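Local coordinates for succinate-semialdehyde dehydrogenase (NAD(P)(+)) (Marinobacter aquaeolei, PDB 3RH9), which probably oxidises succinate semialdehyde to succinate with a nicotinamide cofactor, as a member of the aldehyde dehydrogenase family, at residues Ser45-Glu48 with Glu49-Val52. Numbering follows the deposited sequence.
Sequences SMPE and EDVV
Pro47 and Asp50 face each other across the first turn of helix 48-61, where the loop after strand 39-44 enters the helix with proline at the N-cap. The Asp50 carboxylate lies beside the CD corner of the proline ring, OD2 3.4 Å from Pro47 CD, and the two side chains meet at a slant. With CG anti to its own carbonyl carbon (chi1 -85°), Asp50 is turned back toward the loop, and OD2 also comes within 3.5 Å of Met46 CB. Asp50 crosses Met46 at about a right angle, touching only the root of that selenomethionine, whose bent chain continues away toward Met211. Proline is tolerated here because the backbone N of this position gives no hydrogen bond to the helix, while the ring narrows phi. The charge of Asp50 probably interacts favourably with the N-terminal end of the helix dipole, and OD1 bonds to Ser23 OG, in the loop between strands 19-21 and 28-32. With an alanine here, Ser23 OG would probably lose this acceptor and the CD corner of Pro47 its polar neighbour. Glu49 approaches the ring from its other end: OE2 stops 3.3 Å from Pro47 CB, the chain bending at chi2. Glu48 and Glu49 cross at about a right angle, yet their carboxylate planes are only 9° apart; both residues are exposed, as suits neighbouring acids whose like charges probably repel mildly. The hydrophobic side of the turn belongs to Val51 and Val52, which pack on Val220 of helix 214-223, and Val51 CG2 lies 3.5 Å from Pro47 O. Pro47 O receives weak bonds from Asp50 N and Val51 N, whereas a firmer helical bond runs from Val52 N to Glu48 O, 3.0 Å long with an N-H...O angle of 158°.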
loop_
_atom_site.group_PDB
_atom_site.type_symbol
_atom_site.label_atom_id
_atom_site.label_comp_id
_atom_site.label_asym_id
_atom_site.label_seq_id
_atom_site.Cartn_x
_atom_site.Cartn_y
_atom_site.Cartn_z
ATOM N N SER A 45 -18.588 -4.298 26.886
ATOM C CA SER A 45 -18.756 -4.595 25.481
ATOM C C SER A 45 -19.343 -3.367 24.787
ATOM O O SER A 45 -20.563 -3.222 24.642
ATOM C CB SER A 45 -19.670 -5.814 25.329
ATOM O OG SER A 45 -19.614 -6.353 24.022
HETATM N N MSE A 46 -18.458 -2.471 24.367
HETATM C CA MSE A 46 -18.865 -1.162 23.850
HETATM C C MSE A 46 -19.633 -1.232 22.541
HETATM O O MSE A 46 -19.316 -2.029 21.660
HETATM C CB MSE A 46 -17.652 -0.232 23.732
HETATM C CG MSE A 46 -16.911 -0.088 25.055
HETATM SE SE MSE A 46 -15.098 0.674 24.961
HETATM C CE MSE A 46 -14.246 -0.676 26.094
ATOM N N PRO A 47 -20.659 -0.391 22.428
ATOM C CA PRO A 47 -21.588 -0.316 21.295
ATOM C C PRO A 47 -21.027 0.500 20.141
ATOM O O PRO A 47 -19.963 1.101 20.238
ATOM C CB PRO A 47 -22.794 0.434 21.871
ATOM C CG PRO A 47 -22.477 0.667 23.336
ATOM C CD PRO A 47 -21.009 0.559 23.492
ATOM N N GLU A 48 -21.768 0.517 19.045
ATOM C CA GLU A 48 -21.466 1.378 17.907
ATOM C C GLU A 48 -21.139 2.820 18.338
ATOM O O GLU A 48 -20.007 3.263 18.182
ATOM C CB GLU A 48 -22.623 1.308 16.902
ATOM C CG GLU A 48 -22.864 2.536 16.067
ATOM C CD GLU A 48 -23.566 2.195 14.747
ATOM O OE1 GLU A 48 -24.191 1.106 14.650
ATOM O OE2 GLU A 48 -23.483 3.009 13.793
ATOM N N GLU A 49 -22.109 3.532 18.907
ATOM C CA GLU A 49 -21.928 4.941 19.299
ATOM C C GLU A 49 -20.630 5.275 20.053
ATOM O O GLU A 49 -20.078 6.363 19.881
ATOM C CB GLU A 49 -23.145 5.459 20.080
ATOM C CG GLU A 49 -23.906 4.395 20.840
ATOM C CD GLU A 49 -24.758 3.507 19.920
ATOM O OE1 GLU A 49 -25.142 3.979 18.814
ATOM O OE2 GLU A 49 -25.041 2.340 20.304
ATOM N N ASP A 50 -20.149 4.356 20.888
ATOM C CA ASP A 50 -18.862 4.543 21.554
ATOM C C ASP A 50 -17.718 4.571 20.547
ATOM O O ASP A 50 -16.769 5.368 20.683
ATOM C CB ASP A 50 -18.583 3.418 22.553
ATOM C CG ASP A 50 -19.206 3.663 23.913
ATOM O OD1 ASP A 50 -19.973 4.636 24.060
ATOM O OD2 ASP A 50 -18.922 2.869 24.837
ATOM N N VAL A 51 -17.786 3.678 19.560
ATOM C CA VAL A 51 -16.742 3.602 18.546
ATOM C C VAL A 51 -16.787 4.851 17.654
ATOM O O VAL A 51 -15.751 5.361 17.253
ATOM C CB VAL A 51 -16.833 2.305 17.710
ATOM C CG1 VAL A 51 -15.667 2.201 16.791
ATOM C CG2 VAL A 51 -16.847 1.101 18.609
ATOM N N VAL A 52 -17.989 5.353 17.369
ATOM C CA VAL A 52 -18.148 6.592 16.620
ATOM C C VAL A 52 -17.647 7.807 17.415
ATOM O O VAL A 52 -17.065 8.741 16.849
ATOM C CB VAL A 52 -19.608 6.812 16.191
ATOM C CG1 VAL A 52 -19.757 8.136 15.470
ATOM C CG2 VAL A 52 -20.078 5.673 15.302
#